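Local coordinates for protein phytochromobilin synthase (Solanum lycopersicum, PDB 6KME) that probably reduces biliverdin IX alpha, which it binds here, to phytochromobilin, the chromophore of plant phytochromes, with electrons from ferredoxin, at residues A[226-237]-A[266-277]. The protein carries 1 engineered substitution. Residues are numbered along the deposited sequence; the frame is centred on the assembly and turned at random.
Sequences EAQHRYLTWRSE and VNELGNKTFLDY. With BLA (biliverdine IX alpha), chain B.
His229 and Tyr277 meet edge against edge, His229 ND1 lying 2.6 Å from Tyr277 OH in a nearly straight hydrogen bond (173°), with the ring planes turned 57° apart. The imidazole reaches out from helix 218-238 with CG anti to the backbone N (chi1 -178°), which sets its edge into the curl of chain 266-273. There His229 NE2 donates to Val266 O (2.9 Å), an acceptor lying in the ring plane. Gly270 CA rests over the centre of one ring face, 3.6 Å from the centroid, and Thr233 OG1 lies towards the rim of the opposite face. An alanine in place of His229 would probably deprive Val266 O and the Tyr277 hydroxyl of these partners and open a gap beneath Gly270. Tyr277 enters as a knob among Glu226, His229, Arg230 and Thr233; the extended aliphatic chain of Arg230 crosses one face of its ring, CB 3.8 Å from the centroid. Beyond it, Lys272 NZ meets Glu226 OE2 on its syn side in a 2.8 Å salt bridge. A water joins Thr233 OG1 to Lys272 O. Leu232 packs against Val266 and Leu269, Leu232 CD1 lying 4.0 Å from Leu269 CD1. At the other end, Glu237 CG lies over the centre of the Phe274 ring in a CH-pi contact, while Phe274 CE1 touches Trp234 CE3 at 3.5 Å, their planes close to parallel but the rings hardly overlapping. Trp234 and Arg235 of the same helix also line the biliverdin pocket. With both ring nitrogens bonded, the imidazole's rotation is fixed: a buried polar clasp at His229 is set among apolar contacts.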
ATOM      1  N   GLU A 226      14.990  -2.516  -8.087  1.00 28.40           N
ATOM      2  CA  GLU A 226      14.414  -3.839  -8.311  1.00 30.99           C
ATOM      3  C   GLU A 226      13.448  -4.211  -7.194  1.00 27.39           C
ATOM      4  O   GLU A 226      12.369  -4.758  -7.455  1.00 24.29           O
ATOM      5  CB  GLU A 226      15.526  -4.881  -8.436  1.00 35.65           C
ATOM      6  CG  GLU A 226      15.036  -6.319  -8.289  1.00 45.52           C
ATOM      7  CD  GLU A 226      15.650  -7.274  -9.301  1.00 56.74           C
ATOM      8  OE1 GLU A 226      16.164  -6.807 -10.339  1.00 61.34           O
ATOM      9  OE2 GLU A 226      15.615  -8.500  -9.058  1.00 61.03           O
ATOM     10  N   ALA A 227      13.799  -3.896  -5.944  1.00 25.77           N
ATOM     11  CA  ALA A 227      12.899  -4.173  -4.827  1.00 27.27           C
ATOM     12  C   ALA A 227      11.563  -3.457  -4.997  1.00 27.77           C
ATOM     13  O   ALA A 227      10.501  -4.046  -4.754  1.00 26.27           O
ATOM     14  CB  ALA A 227      13.564  -3.778  -3.501  1.00 25.27           C
ATOM     15  N   GLN A 228      11.593  -2.189  -5.422  1.00 23.32           N
ATOM     16  CA  GLN A 228      10.350  -1.471  -5.685  1.00 18.97           C
ATOM     17  C   GLN A 228       9.602  -2.067  -6.877  1.00 22.22           C
ATOM     18  O   GLN A 228       8.373  -2.215  -6.827  1.00 21.42           O
ATOM     19  CB  GLN A 228      10.614   0.024  -5.926  1.00 19.62           C
ATOM     20  CG  GLN A 228       9.305   0.810  -6.109  1.00 22.29           C
ATOM     21  CD  GLN A 228       9.464   2.332  -6.181  1.00 30.65           C
ATOM     22  OE1 GLN A 228       8.583   3.020  -6.694  1.00 27.96           O
ATOM     23  NE2 GLN A 228      10.566   2.859  -5.642  1.00 28.40           N
ATOM     24  N   HIS A 229      10.318  -2.408  -7.958  1.00 20.33           N
ATOM     25  CA  HIS A 229       9.659  -2.978  -9.133  1.00 20.44           C
ATOM     26  C   HIS A 229       8.979  -4.301  -8.796  1.00 26.28           C
ATOM     27  O   HIS A 229       7.845  -4.553  -9.226  1.00 21.65           O
ATOM     28  CB  HIS A 229      10.660  -3.171 -10.274  1.00 22.18           C
ATOM     29  CG  HIS A 229      10.035  -3.699 -11.528  1.00 27.70           C
ATOM     30  ND1 HIS A 229      10.265  -4.974 -11.997  1.00 26.23           N
ATOM     31  CD2 HIS A 229       9.157  -3.136 -12.391  1.00 24.28           C
ATOM     32  CE1 HIS A 229       9.571  -5.168 -13.103  1.00 28.36           C
ATOM     33  NE2 HIS A 229       8.889  -4.067 -13.364  1.00 27.71           N
ATOM     34  N   ARG A 230       9.654  -5.148  -8.013  1.00 20.40           N
ATOM     35  CA  ARG A 230       9.058  -6.406  -7.571  1.00 23.31           C
ATOM     36  C   ARG A 230       7.778  -6.164  -6.778  1.00 17.93           C
ATOM     37  O   ARG A 230       6.775  -6.862  -6.972  1.00 19.43           O
ATOM     38  CB  ARG A 230      10.079  -7.186  -6.735  1.00 25.24           C
ATOM     39  CG  ARG A 230       9.570  -8.535  -6.163  1.00 23.71           C
ATOM     40  CD  ARG A 230      10.708  -9.239  -5.382  1.00 28.99           C
ATOM     41  NE  ARG A 230      10.217 -10.357  -4.579  1.00 41.16           N
ATOM     42  CZ  ARG A 230       9.837 -10.262  -3.303  1.00 49.25           C
ATOM     43  NH1 ARG A 230       9.900  -9.093  -2.673  1.00 43.17           N
ATOM     44  NH2 ARG A 230       9.398 -11.339  -2.648  1.00 48.95           N
ATOM     45  N   TYR A 231       7.796  -5.172  -5.884  1.00 19.73           N
ATOM     46  CA  TYR A 231       6.614  -4.815  -5.099  1.00 21.84           C
ATOM     47  C   TYR A 231       5.472  -4.343  -5.994  1.00 25.00           C
ATOM     48  O   TYR A 231       4.326  -4.769  -5.827  1.00 19.99           O
ATOM     49  CB  TYR A 231       6.998  -3.740  -4.081  1.00 18.19           C
ATOM     50  CG  TYR A 231       5.857  -3.070  -3.338  1.00 17.19           C
ATOM     51  CD1 TYR A 231       5.506  -3.480  -2.052  1.00 20.19           C
ATOM     52  CD2 TYR A 231       5.164  -1.990  -3.896  1.00 23.00           C
ATOM     53  CE1 TYR A 231       4.484  -2.862  -1.350  1.00 20.35           C
ATOM     54  CE2 TYR A 231       4.135  -1.368  -3.208  1.00 20.24           C
ATOM     55  CZ  TYR A 231       3.805  -1.802  -1.928  1.00 22.36           C
ATOM     56  OH  TYR A 231       2.792  -1.192  -1.224  1.00 22.03           O
ATOM     57  N   LEU A 232       5.762  -3.439  -6.940  1.00 17.90           N
ATOM     58  CA  LEU A 232       4.727  -2.971  -7.862  1.00 18.52           C
ATOM     59  C   LEU A 232       4.199  -4.120  -8.709  1.00 17.11           C
ATOM     60  O   LEU A 232       3.008  -4.164  -9.049  1.00 19.90           O
ATOM     61  CB  LEU A 232       5.284  -1.873  -8.786  1.00 18.24           C
ATOM     62  CG  LEU A 232       5.814  -0.619  -8.099  1.00 20.95           C
ATOM     63  CD1 LEU A 232       6.531   0.297  -9.114  1.00 21.18           C
ATOM     64  CD2 LEU A 232       4.669   0.104  -7.398  1.00 19.67           C
ATOM     65  N   THR A 233       5.081  -5.035  -9.093  1.00 17.32           N
ATOM     66  CA  THR A 233       4.666  -6.144  -9.938  1.00 17.78           C
ATOM     67  C   THR A 233       3.716  -7.066  -9.186  1.00 23.24           C
ATOM     68  O   THR A 233       2.682  -7.482  -9.729  1.00 20.76           O
ATOM     69  CB  THR A 233       5.890  -6.911 -10.427  1.00 19.61           C
ATOM     70  OG1 THR A 233       6.679  -6.067 -11.278  1.00 21.87           O
ATOM     71  CG2 THR A 233       5.459  -8.148 -11.197  1.00 21.14           C
ATOM     72  N   TRP A 234       4.045  -7.386  -7.930  1.00 19.67           N
ATOM     73  CA  TRP A 234       3.144  -8.201  -7.114  1.00 19.31           C
ATOM     74  C   TRP A 234       1.770  -7.553  -7.005  1.00 22.40           C
ATOM     75  O   TRP A 234       0.746  -8.178  -7.317  1.00 19.52           O
ATOM     76  CB  TRP A 234       3.733  -8.425  -5.719  1.00 16.85           C
ATOM     77  CG  TRP A 234       2.704  -8.971  -4.772  1.00 20.49           C
ATOM     78  CD1 TRP A 234       1.982  -8.269  -3.839  1.00 25.41           C
ATOM     79  CD2 TRP A 234       2.233 -10.330  -4.704  1.00 20.71           C
ATOM     80  NE1 TRP A 234       1.105  -9.114  -3.188  1.00 21.86           N
ATOM     81  CE2 TRP A 234       1.246 -10.381  -3.694  1.00 26.27           C
ATOM     82  CE3 TRP A 234       2.573 -11.508  -5.382  1.00 23.14           C
ATOM     83  CZ2 TRP A 234       0.577 -11.569  -3.356  1.00 26.94           C
ATOM     84  CZ3 TRP A 234       1.909 -12.695  -5.038  1.00 26.28           C
ATOM     85  CH2 TRP A 234       0.924 -12.708  -4.036  1.00 20.17           C
ATOM     86  N   ARG A 235       1.732  -6.285  -6.581  1.00 20.02           N
ATOM     87  CA  ARG A 235       0.455  -5.627  -6.330  1.00 16.93           C
ATOM     88  C   ARG A 235      -0.331  -5.414  -7.613  1.00 20.09           C
ATOM     89  O   ARG A 235      -1.558  -5.576  -7.623  1.00 18.92           O
ATOM     90  CB  ARG A 235       0.682  -4.301  -5.589  1.00 19.73           C
ATOM     91  CG  ARG A 235       1.192  -4.491  -4.156  1.00 19.93           C
ATOM     92  CD  ARG A 235       1.027  -3.230  -3.302  1.00 22.26           C
ATOM     93  NE  ARG A 235      -0.388  -2.931  -3.083  1.00 19.86           N
ATOM     94  CZ  ARG A 235      -0.838  -1.795  -2.565  1.00 24.55           C
ATOM     95  NH1 ARG A 235       0.021  -0.844  -2.190  1.00 20.16           N
ATOM     96  NH2 ARG A 235      -2.142  -1.609  -2.419  1.00 21.12           N
ATOM     97  N   SER A 236       0.337  -5.078  -8.719  1.00 18.92           N
ATOM     98  CA  SER A 236      -0.449  -4.861  -9.926  1.00 23.56           C
ATOM     99  C   SER A 236      -1.075  -6.158 -10.426  1.00 20.45           C
ATOM    100  O   SER A 236      -2.103  -6.111 -11.106  1.00 18.24           O
ATOM    101  CB  SER A 236       0.390  -4.192 -11.021  1.00 29.66           C
ATOM    102  OG  SER A 236       1.329  -5.089 -11.555  1.00 36.52           O
ATOM    103  N   GLU A 237      -0.514  -7.313 -10.065  1.00 20.55           N
ATOM    104  CA  GLU A 237      -1.095  -8.597 -10.457  1.00 21.71           C
ATOM    105  C   GLU A 237      -2.152  -9.109  -9.474  1.00 18.27           C
ATOM    106  O   GLU A 237      -3.162  -9.673  -9.905  1.00 19.18           O
ATOM    107  CB  GLU A 237       0.012  -9.649 -10.619  1.00 19.11           C
ATOM    108  CG  GLU A 237      -0.465 -11.009 -11.173  1.00 20.07           C
ATOM    109  CD  GLU A 237      -0.772 -10.980 -12.673  1.00 33.56           C
ATOM    110  OE1 GLU A 237      -0.089 -10.248 -13.418  1.00 35.88           O
ATOM    111  OE2 GLU A 237      -1.702 -11.693 -13.106  1.00 28.22           O
ATOM    112  N   VAL A 266       5.563  -0.197 -12.763  1.00 25.29           N
ATOM    113  CA  VAL A 266       5.687  -1.600 -13.140  1.00 23.65           C
ATOM    114  C   VAL A 266       6.200  -1.718 -14.575  1.00 27.11           C
ATOM    115  O   VAL A 266       6.940  -2.654 -14.903  1.00 32.72           O
ATOM    116  CB  VAL A 266       4.341  -2.335 -12.924  1.00 26.11           C
ATOM    117  CG1 VAL A 266       3.281  -1.749 -13.813  1.00 22.21           C
ATOM    118  CG2 VAL A 266       4.501  -3.808 -13.181  1.00 34.04           C
ATOM    119  N   ASN A 267       5.873  -0.747 -15.442  1.00 24.52           N
ATOM    120  CA  ASN A 267       6.405  -0.777 -16.801  1.00 30.97           C
ATOM    121  C   ASN A 267       7.820  -0.209 -16.883  1.00 35.60           C
ATOM    122  O   ASN A 267       8.642  -0.715 -17.653  1.00 40.12           O
ATOM    123  CB  ASN A 267       5.494  -0.007 -17.759  1.00 37.32           C
ATOM    124  CG  ASN A 267       4.186  -0.727 -18.032  1.00 37.91           C
ATOM    125  OD1 ASN A 267       4.091  -1.948 -17.897  1.00 38.24           O
ATOM    126  ND2 ASN A 267       3.164   0.033 -18.422  1.00 40.32           N
ATOM    127  N   GLU A 268       8.136   0.824 -16.104  1.00 34.96           N
ATOM    128  CA  GLU A 268       9.360   1.589 -16.341  1.00 41.20           C
ATOM    129  C   GLU A 268      10.547   1.178 -15.478  1.00 37.10           C
ATOM    130  O   GLU A 268      11.690   1.360 -15.907  1.00 41.59           O
ATOM    131  CB  GLU A 268       9.105   3.089 -16.133  1.00 37.42           C
ATOM    132  N   LEU A 269      10.331   0.643 -14.280  1.00 29.69           N
ATOM    133  CA  LEU A 269      11.433   0.431 -13.349  1.00 36.77           C
ATOM    134  C   LEU A 269      12.147  -0.901 -13.537  1.00 39.50           C
ATOM    135  O   LEU A 269      13.140  -1.153 -12.847  1.00 35.89           O
ATOM    136  CB  LEU A 269      10.930   0.539 -11.904  1.00 33.69           C
ATOM    137  CG  LEU A 269      10.433   1.916 -11.453  1.00 35.68           C
ATOM    138  CD1 LEU A 269      10.073   1.888  -9.978  1.00 36.41           C
ATOM    139  CD2 LEU A 269      11.475   2.961 -11.717  1.00 35.53           C
ATOM    140  N   GLY A 270      11.674  -1.759 -14.435  1.00 34.12           N
ATOM    141  CA  GLY A 270      12.276  -3.073 -14.601  1.00 32.54           C
ATOM    142  C   GLY A 270      11.602  -3.822 -15.731  1.00 30.54           C
ATOM    143  O   GLY A 270      10.523  -3.446 -16.197  1.00 30.77           O
ATOM    144  N   ASN A 271      12.260  -4.903 -16.156  1.00 28.20           N
ATOM    145  CA  ASN A 271      11.790  -5.741 -17.253  1.00 32.92           C
ATOM    146  C   ASN A 271      11.249  -7.095 -16.805  1.00 33.42           C
ATOM    147  O   ASN A 271      10.577  -7.761 -17.598  1.00 31.73           O
ATOM    148  CB  ASN A 271      12.918  -5.980 -18.268  1.00 32.28           C
ATOM    149  CG  ASN A 271      13.329  -4.718 -18.990  1.00 51.40           C
ATOM    150  OD1 ASN A 271      12.491  -3.867 -19.302  1.00 57.66           O
ATOM    151  ND2 ASN A 271      14.629  -4.583 -19.255  1.00 51.06           N
ATOM    152  N   LYS A 272      11.522  -7.524 -15.577  1.00 31.97           N
ATOM    153  CA  LYS A 272      11.045  -8.824 -15.127  1.00 27.45           C
ATOM    154  C   LYS A 272       9.523  -8.853 -15.038  1.00 28.71           C
ATOM    155  O   LYS A 272       8.879  -7.856 -14.685  1.00 25.56           O
ATOM    156  CB  LYS A 272      11.660  -9.176 -13.775  1.00 26.20           C
ATOM    157  CG  LYS A 272      13.153  -9.471 -13.834  1.00 32.54           C
ATOM    158  CD  LYS A 272      13.686  -9.835 -12.450  1.00 37.17           C
ATOM    159  CE  LYS A 272      15.204 -10.007 -12.456  1.00 47.93           C
ATOM    160  NZ  LYS A 272      15.710 -10.447 -11.122  1.00 54.58           N
ATOM    161  N   THR A 273       8.949 -10.008 -15.375  1.00 24.51           N
ATOM    162  CA  THR A 273       7.519 -10.246 -15.271  1.00 23.63           C
ATOM    163  C   THR A 273       7.156 -10.741 -13.873  1.00 23.58           C
ATOM    164  O   THR A 273       8.016 -11.108 -13.070  1.00 22.13           O
ATOM    165  CB  THR A 273       7.063 -11.286 -16.298  1.00 23.81           C
ATOM    166  OG1 THR A 273       7.677 -12.543 -15.993  1.00 25.44           O
ATOM    167  CG2 THR A 273       7.460 -10.861 -17.700  1.00 28.25           C
ATOM    168  N   PHE A 274       5.849 -10.749 -13.594  1.00 20.05           N
ATOM    169  CA  PHE A 274       5.347 -11.385 -12.380  1.00 18.36           C
ATOM    170  C   PHE A 274       5.872 -12.814 -12.245  1.00 18.11           C
ATOM    171  O   PHE A 274       6.338 -13.208 -11.173  1.00 22.02           O
ATOM    172  CB  PHE A 274       3.816 -11.346 -12.377  1.00 16.69           C
ATOM    173  CG  PHE A 274       3.189 -11.949 -11.149  1.00 20.82           C
ATOM    174  CD1 PHE A 274       2.938 -11.173 -10.033  1.00 18.73           C
ATOM    175  CD2 PHE A 274       2.858 -13.299 -11.110  1.00 25.09           C
ATOM    176  CE1 PHE A 274       2.354 -11.731  -8.894  1.00 21.79           C
ATOM    177  CE2 PHE A 274       2.288 -13.865  -9.970  1.00 23.40           C
ATOM    178  CZ  PHE A 274       2.036 -13.077  -8.862  1.00 23.92           C
ATOM    179  N   LEU A 275       5.858 -13.597 -13.330  1.00 21.68           N
ATOM    180  CA  LEU A 275       6.349 -14.974 -13.202  1.00 20.32           C
ATOM    181  C   LEU A 275       7.865 -15.051 -13.027  1.00 24.76           C
ATOM    182  O   LEU A 275       8.360 -16.033 -12.460  1.00 22.20           O
ATOM    183  CB  LEU A 275       5.909 -15.819 -14.399  1.00 21.95           C
ATOM    184  CG  LEU A 275       4.402 -16.148 -14.455  1.00 24.19           C
ATOM    185  CD1 LEU A 275       4.104 -17.028 -15.701  1.00 24.62           C
ATOM    186  CD2 LEU A 275       3.904 -16.825 -13.174  1.00 24.43           C
ATOM    187  N   ASP A 276       8.618 -14.043 -13.475  1.00 23.08           N
ATOM    188  CA  ASP A 276      10.047 -14.018 -13.171  1.00 27.28           C
ATOM    189  C   ASP A 276      10.285 -13.905 -11.667  1.00 22.37           C
ATOM    190  O   ASP A 276      11.199 -14.538 -11.129  1.00 25.32           O
ATOM    191  CB  ASP A 276      10.738 -12.859 -13.899  1.00 25.14           C
ATOM    192  CG  ASP A 276      10.847 -13.077 -15.391  1.00 33.97           C
ATOM    193  OD1 ASP A 276      10.888 -14.245 -15.841  1.00 33.91           O
ATOM    194  OD2 ASP A 276      10.894 -12.064 -16.121  1.00 32.33           O
ATOM    195  N   TYR A 277       9.478 -13.098 -10.975  1.00 21.44           N
ATOM    196  CA  TYR A 277       9.664 -12.910  -9.537  1.00 23.15           C
ATOM    197  C   TYR A 277       9.020 -14.032  -8.732  1.00 24.17           C
ATOM    198  O   TYR A 277       9.532 -14.413  -7.673  1.00 20.57           O
ATOM    199  CB  TYR A 277       9.062 -11.579  -9.076  1.00 17.93           C
ATOM    200  CG  TYR A 277       9.761 -10.326  -9.545  1.00 23.19           C
ATOM    201  CD1 TYR A 277      11.055 -10.018  -9.112  1.00 25.22           C
ATOM    202  CD2 TYR A 277       9.114  -9.424 -10.387  1.00 22.22           C
ATOM    203  CE1 TYR A 277      11.703  -8.862  -9.543  1.00 24.43           C
ATOM    204  CE2 TYR A 277       9.751  -8.256 -10.812  1.00 25.50           C
ATOM    205  CZ  TYR A 277      11.042  -7.982 -10.379  1.00 26.74           C
ATOM    206  OH  TYR A 277      11.675  -6.831 -10.795  1.00 30.63           O
TER
HETATM  207  CHA BLA B 401      -9.535  -7.662   1.056  1.00 26.90           C
HETATM  208  NA  BLA B 401      -7.249  -6.444   0.940  1.00 22.67           N
HETATM  209  C1A BLA B 401      -8.050  -7.525   1.346  1.00 25.68           C
HETATM  210  C2A BLA B 401      -7.186  -8.464   2.063  1.00 19.64           C
HETATM  211  C3A BLA B 401      -5.836  -7.898   2.061  1.00 18.48           C
HETATM  212  C4A BLA B 401      -5.902  -6.648   1.358  1.00 26.86           C
HETATM  213  CMA BLA B 401      -4.554  -8.453   2.685  1.00 21.24           C
HETATM  214  CAA BLA B 401      -7.711  -9.807   2.644  1.00 19.04           C
HETATM  215  CBA BLA B 401      -7.794 -10.823   1.537  1.00 18.80           C
HETATM  216  CGA BLA B 401      -6.437 -11.606   1.397  1.00 21.66           C
HETATM  217  O1A BLA B 401      -6.097 -12.072   2.445  1.00 18.06           O
HETATM  218  O2A BLA B 401      -6.001 -11.601   0.284  1.00 21.19           O
HETATM  219  CHB BLA B 401      -4.780  -5.635   1.093  1.00 23.03           C
HETATM  220  NB  BLA B 401      -2.855  -7.004   0.519  1.00 27.32           N
HETATM  221  C1B BLA B 401      -3.486  -5.741   0.590  1.00 32.80           C
HETATM  222  C2B BLA B 401      -2.253  -4.748   0.462  1.00 26.85           C
HETATM  223  C3B BLA B 401      -1.118  -5.450   0.075  1.00 24.99           C
HETATM  224  C4B BLA B 401      -1.507  -6.930   0.055  1.00 26.69           C
HETATM  225  CMB BLA B 401      -2.484  -3.248   0.505  1.00 32.39           C
HETATM  226  OB  BLA B 401      -0.896  -7.925  -0.299  1.00 24.53           O
HETATM  227  CAB BLA B 401       0.335  -5.207  -0.253  1.00 24.98           C
HETATM  228  CBB BLA B 401       1.395  -5.922  -0.696  1.00 35.01           C
HETATM  229  NC  BLA B 401      -9.222  -3.054  -1.548  1.00 34.64           N
HETATM  230  C1C BLA B 401      -8.390  -1.961  -1.879  1.00 46.34           C
HETATM  231  C2C BLA B 401      -9.158  -1.167  -2.944  1.00 36.77           C
HETATM  232  C3C BLA B 401     -10.367  -1.828  -3.162  1.00 23.62           C
HETATM  233  C4C BLA B 401     -10.440  -3.079  -2.255  1.00 25.11           C
HETATM  234  CMC BLA B 401      -8.510   0.095  -3.528  1.00 38.79           C
HETATM  235  OC  BLA B 401      -7.318  -1.873  -1.302  1.00 58.59           O
HETATM  236  CAC BLA B 401     -11.427  -1.411  -4.119  1.00 28.03           C
HETATM  237  CBC BLA B 401     -11.401  -0.800  -5.325  1.00 36.83           C
HETATM  238  CHD BLA B 401     -11.328  -4.096  -2.028  1.00 19.95           C
HETATM  239  ND  BLA B 401     -10.058  -5.702  -0.441  1.00 27.70           N
HETATM  240  C1D BLA B 401     -11.114  -5.323  -1.160  1.00 25.66           C
HETATM  241  C2D BLA B 401     -12.269  -6.304  -1.059  1.00 24.64           C
HETATM  242  C3D BLA B 401     -11.853  -7.317  -0.214  1.00 27.05           C
HETATM  243  C4D BLA B 401     -10.400  -6.973   0.222  1.00 25.16           C
HETATM  244  CMD BLA B 401     -13.560  -6.052  -1.814  1.00 23.81           C
HETATM  245  CAD BLA B 401     -12.539  -8.592   0.292  1.00 23.27           C
HETATM  246  CBD BLA B 401     -12.704  -9.661  -0.772  1.00 26.66           C
HETATM  247  CGD BLA B 401     -11.352 -10.354  -1.247  1.00 32.64           C
HETATM  248  O1D BLA B 401     -11.264 -10.366  -2.462  1.00 31.16           O
HETATM  249  O2D BLA B 401     -10.649 -10.752  -0.327  1.00 29.38           O
HETATM  250  O   HOH W   1      13.894  -6.065 -11.854  1.00 44.21           O
HETATM  251  O   HOH W   2      10.825 -12.733  -5.781  1.00 38.99           O
HETATM  252  O   HOH W   3       6.663  -6.493 -14.063  1.00 25.84           O